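Local coordinates for protein cellulase (Uncultured bacterium, PDB 3WX5) that hydrolyses internal beta-1,4-glucosidic bonds of cellulose, as an endoglucanase of glycoside hydrolase family 12, at residues A[37-42]-A[82-87]; A[74-79]-A[121-126]. All blocks are in the same frame, centred on the assembly; numbering follows the deposited sequence.

Contact 1: residues A[37-42]-A[82-87]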
loop_
_atom_site.group_PDB
_atom_site.type_symbol
_atom_site.label_atom_id
_atom_site.label_comp_id
_atom_site.label_asym_id
_atom_site.label_seq_id
_atom_site.Cartn_x
_atom_site.Cartn_y
_atom_site.Cartn_z
ATOM N N ARG A 37 11.807 0.962 -0.375
ATOM C CA ARG A 37 11.866 2.378 -0.705
ATOM C C ARG A 37 10.714 3.057 -0.002
ATOM O O ARG A 37 9.607 2.526 -0.017
ATOM C CB ARG A 37 11.653 2.531 -2.195
ATOM C CG ARG A 37 12.056 3.875 -2.747
ATOM C CD ARG A 37 12.753 3.657 -4.085
ATOM N NE ARG A 37 12.482 4.775 -4.961
ATOM C CZ ARG A 37 13.229 5.863 -5.018
ATOM N NH1 ARG A 37 14.326 5.950 -4.272
ATOM N NH2 ARG A 37 12.884 6.854 -5.829
ATOM N N VAL A 38 10.937 4.272 0.484
ATOM C CA VAL A 38 9.880 5.050 1.118
ATOM C C VAL A 38 9.588 6.300 0.273
ATOM O O VAL A 38 10.510 6.938 -0.263
ATOM C CB VAL A 38 10.259 5.452 2.557
ATOM C CG1 VAL A 38 9.178 6.369 3.178
ATOM C CG2 VAL A 38 10.456 4.180 3.414
ATOM N N ILE A 39 8.304 6.589 0.074
ATOM C CA ILE A 39 7.925 7.679 -0.828
ATOM C C ILE A 39 6.975 8.600 -0.096
ATOM O O ILE A 39 6.062 8.124 0.593
ATOM C CB ILE A 39 7.265 7.142 -2.135
ATOM C CG1 ILE A 39 6.193 6.076 -1.833
ATOM C CG2 ILE A 39 8.329 6.585 -3.098
ATOM C CD1 ILE A 39 5.402 5.631 -3.085
ATOM N N ASN A 40 7.186 9.912 -0.231
ATOM C CA ASN A 40 6.269 10.886 0.340
ATOM C C ASN A 40 4.949 10.856 -0.422
ATOM O O ASN A 40 3.856 10.825 0.181
ATOM C CB ASN A 40 6.899 12.297 0.323
ATOM C CG ASN A 40 6.313 13.224 1.386
ATOM O OD1 ASN A 40 5.918 12.787 2.470
ATOM N ND2 ASN A 40 6.308 14.532 1.092
ATOM N N ASN A 41 5.047 10.863 -1.738
ATOM C CA ASN A 41 3.940 10.461 -2.608
ATOM C C ASN A 41 2.658 11.272 -2.386
ATOM O O ASN A 41 1.571 10.697 -2.193
ATOM C CB ASN A 41 3.660 8.952 -2.422
ATOM C CG ASN A 41 2.741 8.382 -3.514
ATOM O OD1 ASN A 41 2.739 8.863 -4.655
ATOM N ND2 ASN A 41 1.980 7.334 -3.172
ATOM N N VAL A 42 2.767 12.601 -2.466
ATOM C CA VAL A 42 1.601 13.481 -2.375
ATOM C C VAL A 42 0.948 13.605 -3.764
ATOM O O VAL A 42 1.021 14.644 -4.427
ATOM C CB VAL A 42 1.962 14.869 -1.754
ATOM C CG1 VAL A 42 0.672 15.672 -1.415
ATOM C CG2 VAL A 42 2.772 14.629 -0.445
ATOM N N GLY A 82 9.576 -3.797 -4.584
ATOM C CA GLY A 82 9.225 -3.943 -5.990
ATOM C C GLY A 82 9.368 -2.641 -6.786
ATOM O O GLY A 82 10.279 -1.843 -6.524
ATOM N N CYS A 83 8.487 -2.469 -7.772
ATOM C CA CYS A 83 8.575 -1.416 -8.781
ATOM C C CYS A 83 7.311 -0.550 -8.776
ATOM O O CYS A 83 6.228 -1.009 -9.151
ATOM C CB CYS A 83 8.788 -2.014 -10.178
ATOM S SG CYS A 83 10.247 -3.129 -10.324
ATOM N N HIS A 84 7.485 0.689 -8.318
ATOM C CA HIS A 84 6.442 1.691 -8.221
ATOM C C HIS A 84 6.619 2.698 -9.353
ATOM O O HIS A 84 7.549 3.512 -9.316
ATOM C CB HIS A 84 6.587 2.399 -6.855
ATOM C CG HIS A 84 5.581 3.471 -6.612
ATOM N ND1 HIS A 84 4.347 3.219 -6.047
ATOM C CD2 HIS A 84 5.631 4.806 -6.836
ATOM C CE1 HIS A 84 3.651 4.342 -6.005
ATOM N NE2 HIS A 84 4.417 5.325 -6.457
ATOM N N TRP A 85 5.760 2.619 -10.369
ATOM C CA TRP A 85 5.898 3.442 -11.566
ATOM C C TRP A 85 7.331 3.406 -12.108
ATOM O O TRP A 85 7.920 4.446 -12.429
ATOM C CB TRP A 85 5.440 4.878 -11.317
ATOM C CG TRP A 85 3.957 5.076 -11.520
ATOM C CD1 TRP A 85 3.327 5.521 -12.654
ATOM C CD2 TRP A 85 2.921 4.803 -10.572
ATOM N NE1 TRP A 85 1.972 5.557 -12.460
ATOM C CE2 TRP A 85 1.693 5.111 -11.194
ATOM C CE3 TRP A 85 2.909 4.281 -9.279
ATOM C CZ2 TRP A 85 0.464 4.978 -10.542
ATOM C CZ3 TRP A 85 1.678 4.147 -8.619
ATOM C CH2 TRP A 85 0.477 4.488 -9.258
ATOM N N GLY A 86 7.880 2.197 -12.203
ATOM C CA GLY A 86 9.198 2.001 -12.820
ATOM C C GLY A 86 10.388 2.247 -11.915
ATOM O O GLY A 86 11.530 1.992 -12.312
ATOM N N ALA A 87 10.146 2.748 -10.705
ATOM C CA ALA A 87 11.225 2.891 -9.724
ATOM C C ALA A 87 11.314 1.645 -8.836
ATOM O O ALA A 87 10.496 1.461 -7.932
ATOM C CB ALA A 87 11.020 4.154 -8.873
HETATM O O HOH W 1 2.033 7.426 -6.801
HETATM O O HOH W 2 4.903 8.363 -5.874
#
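A tight beta hairpin, turned by the type I' turn His84-Ala87 and tied by the Cys83-Cys88 disulfide, sets the ring of His84 against Ile39 at the end of strand 36-39. The contact is a CH-pi one: the methyl CD1 of Ile39 stands 3.6 Å from the centroid of the His84 ring, 16° off its normal, leaning to the rim where NE2 lies. With CG1 of Ile39 between its backbone N and carbonyl carbon (chi1 47°), the chain end reaches out to that face. The indole of Trp85 brings its edge to the opposite face, CE3 3.3 Å above the His84 ring plane, so the imidazole lies between a methyl and an indole edge. At the rim two waters link Asn41 to His84: one lies 2.7 Å from Asn41 OD1 and 3.2 Å from His84 NE2, the other spans the same two atoms. Glu220 binds ND1 of His84, and Tyr76 O takes the amide ND2 of Asn41. Two residues before Ile39, Arg37 NE passes 4.2 Å from Ala87 CB, while NH1 forms a salt bridge with Asp30. With both faces packed and both ring nitrogens engaged, His84 is probably restrained from rotating, although no direct hydrogen bond joins the segments.

Contact 2: residues A[74-79]-A[121-126]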
loop_
_atom_site.group_PDB
_atom_site.type_symbol
_atom_site.label_atom_id
_atom_site.label_comp_id
_atom_site.label_asym_id
_atom_site.label_seq_id
_atom_site.Cartn_x
_atom_site.Cartn_y
_atom_site.Cartn_z
ATOM N N ALA A 74 -5.479 12.770 -1.005
ATOM C CA ALA A 74 -4.435 13.765 -1.236
ATOM C C ALA A 74 -3.065 13.129 -1.423
ATOM O O ALA A 74 -2.239 13.670 -2.143
ATOM C CB ALA A 74 -4.371 14.763 -0.050
ATOM N N ALA A 75 -2.805 12.017 -0.725
ATOM C CA ALA A 75 -1.430 11.509 -0.566
ATOM C C ALA A 75 -1.498 10.058 -0.116
ATOM O O ALA A 75 -2.441 9.657 0.565
ATOM C CB ALA A 75 -0.668 12.317 0.524
ATOM N N TYR A 76 -0.431 9.325 -0.391
ATOM C CA TYR A 76 -0.243 7.981 0.161
ATOM C C TYR A 76 1.259 7.798 0.453
ATOM O O TYR A 76 1.971 7.105 -0.271
ATOM C CB TYR A 76 -0.765 6.952 -0.848
ATOM C CG TYR A 76 -0.607 5.485 -0.419
ATOM C CD1 TYR A 76 -1.228 4.987 0.727
ATOM C CD2 TYR A 76 0.156 4.606 -1.185
ATOM C CE1 TYR A 76 -1.110 3.607 1.087
ATOM C CE2 TYR A 76 0.300 3.254 -0.827
ATOM C CZ TYR A 76 -0.315 2.762 0.303
ATOM O OH TYR A 76 -0.114 1.434 0.661
ATOM N N PRO A 77 1.764 8.492 1.487
ATOM C CA PRO A 77 3.116 8.176 1.988
ATOM C C PRO A 77 3.206 6.681 2.325
ATOM O O PRO A 77 2.275 6.128 2.932
ATOM C CB PRO A 77 3.226 9.007 3.276
ATOM C CG PRO A 77 1.760 9.230 3.708
ATOM C CD PRO A 77 0.999 9.363 2.403
ATOM N N ALA A 78 4.238 6.009 1.826
ATOM C CA ALA A 78 4.238 4.543 1.794
ATOM C C ALA A 78 5.651 3.966 1.743
ATOM O O ALA A 78 6.578 4.645 1.343
ATOM C CB ALA A 78 3.440 4.045 0.572
ATOM N N ILE A 79 5.777 2.690 2.109
ATOM C CA ILE A 79 7.016 1.956 1.948
ATOM C C ILE A 79 6.700 0.762 1.040
ATOM O O ILE A 79 5.566 0.268 1.027
ATOM C CB ILE A 79 7.591 1.474 3.308
ATOM C CG1 ILE A 79 8.887 0.684 3.099
ATOM C CG2 ILE A 79 6.534 0.721 4.178
ATOM C CD1 ILE A 79 9.754 0.561 4.391
ATOM N N ALA A 121 -3.179 1.119 5.058
ATOM C CA ALA A 121 -3.586 0.177 4.022
ATOM C C ALA A 121 -2.414 -0.278 3.170
ATOM O O ALA A 121 -1.564 0.529 2.789
ATOM C CB ALA A 121 -4.687 0.772 3.140
ATOM N N TYR A 122 -2.380 -1.574 2.872
ATOM C CA TYR A 122 -1.485 -2.093 1.823
ATOM C C TYR A 122 -2.052 -1.639 0.464
ATOM O O TYR A 122 -3.260 -1.442 0.326
ATOM C CB TYR A 122 -1.488 -3.615 1.882
ATOM C CG TYR A 122 -0.558 -4.182 2.929
ATOM C CD1 TYR A 122 -0.949 -4.285 4.266
ATOM C CD2 TYR A 122 0.732 -4.539 2.597
ATOM C CE1 TYR A 122 -0.088 -4.808 5.215
ATOM C CE2 TYR A 122 1.587 -5.080 3.527
ATOM C CZ TYR A 122 1.186 -5.177 4.842
ATOM O OH TYR A 122 2.040 -5.706 5.794
ATOM N N ASP A 123 -1.190 -1.581 -0.541
ATOM C CA ASP A 123 -1.568 -1.208 -1.907
ATOM C C ASP A 123 -0.657 -2.047 -2.798
ATOM O O ASP A 123 0.565 -1.921 -2.702
ATOM C CB ASP A 123 -1.283 0.312 -2.096
ATOM C CG ASP A 123 -2.088 0.920 -3.228
ATOM O OD1 ASP A 123 -3.056 0.270 -3.620
ATOM O OD2 ASP A 123 -1.806 2.062 -3.682
ATOM N N LEU A 124 -1.224 -3.019 -3.525
ATOM C CA LEU A 124 -0.412 -3.849 -4.422
ATOM C C LEU A 124 -0.822 -3.559 -5.860
ATOM O O LEU A 124 -2.018 -3.478 -6.165
ATOM C CB LEU A 124 -0.656 -5.344 -4.133
ATOM C CG LEU A 124 0.026 -5.964 -2.903
ATOM C CD1 LEU A 124 -0.495 -5.360 -1.621
ATOM C CD2 LEU A 124 -0.216 -7.484 -2.892
ATOM N N TRP A 125 0.156 -3.570 -6.773
ATOM C CA TRP A 125 -0.087 -3.086 -8.125
ATOM C C TRP A 125 0.240 -4.225 -9.095
ATOM O O TRP A 125 1.281 -4.877 -8.967
ATOM C CB TRP A 125 0.790 -1.851 -8.445
ATOM C CG TRP A 125 0.283 -0.572 -7.845
ATOM C CD1 TRP A 125 0.814 0.113 -6.781
ATOM C CD2 TRP A 125 -0.879 0.161 -8.254
ATOM N NE1 TRP A 125 0.067 1.241 -6.536
ATOM C CE2 TRP A 125 -1.010 1.261 -7.381
ATOM C CE3 TRP A 125 -1.807 0.003 -9.288
ATOM C CZ2 TRP A 125 -1.998 2.247 -7.556
ATOM C CZ3 TRP A 125 -2.825 0.955 -9.427
ATOM C CH2 TRP A 125 -2.954 2.018 -8.510
ATOM N N PHE A 126 -0.651 -4.424 -10.057
ATOM C CA PHE A 126 -0.539 -5.496 -11.055
ATOM C C PHE A 126 -0.746 -4.949 -12.467
ATOM O O PHE A 126 -1.543 -4.036 -12.687
ATOM C CB PHE A 126 -1.626 -6.548 -10.815
ATOM C CG PHE A 126 -1.654 -7.082 -9.408
ATOM C CD1 PHE A 126 -2.258 -6.355 -8.384
ATOM C CD2 PHE A 126 -1.171 -8.353 -9.126
ATOM C CE1 PHE A 126 -2.245 -6.842 -7.065
ATOM C CE2 PHE A 126 -1.258 -8.882 -7.841
ATOM C CZ PHE A 126 -1.839 -8.131 -6.819
#
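Ala121, on strand 117-127, offers its carbonyl oxygen to the hydroxyl of Tyr76, which donates a hydrogen bond of 2.7 Å from OH to Ala121 O. The oxygen lies at the edge of the phenol ring, near its plane; seen from the carbonyl, the hydroxyl is tilted 25° out of the carbonyl plane. The CB of Tyr122 points away from segment 74-79, and its hydroxyl bonds Ser106. Asp123 comes back toward the phenol: its CB is 3.2 Å from Tyr76 OH, and its OD2 is 3.7 Å from Tyr76 CE2, with carboxylate and ring planes 89° apart. Two residues on, the Trp125 indole has Asp123 OD1 4.1 Å above one face; two acidic oxygens, Asp123 OD1 and Glu141 OE2, lie close together. Tyr76 reaches this strand with its CG and backbone N anti (chi1 179°), extending past Glu220 and Glu224 of the intervening strand 215-225. It thus spans the jelly-roll sheet from the approach to strand 78-80, among the acidic side chains of Glu220, Glu224, Asp123 and Glu141, a setting consistent with the substrate cleft of a family 12 enzyme. The buried hydroxyl is satisfied by a main-chain carbonyl, which also takes a weak bond from Thr221, so the phenol is probably held at its tip.

How the contacts relate
The centres of contacts 1 and 2 are 9 Å apart, and their segments alternate along the chain: 37-42, 74-79, 82-87, 121-126. Three of the four share one sheet of the family 12 beta-jelly roll, in which strand 36-39 pairs with 78-80, 78-80 with 215-225, and 215-225 with 117-127; 82-87 belongs to a two-stranded hairpin that follows strand 78-80. Ile39 N lies 2.9 Å from Ala78 O, a probable hydrogen bond joining the contacts directly. Contact 2 is buried near the chain centre, contact 1 farther out. Glu220 touches side chains of both, and Trp85 meets Trp125 edge-to-face; through these the hairpin is connected to the middle of the sheet.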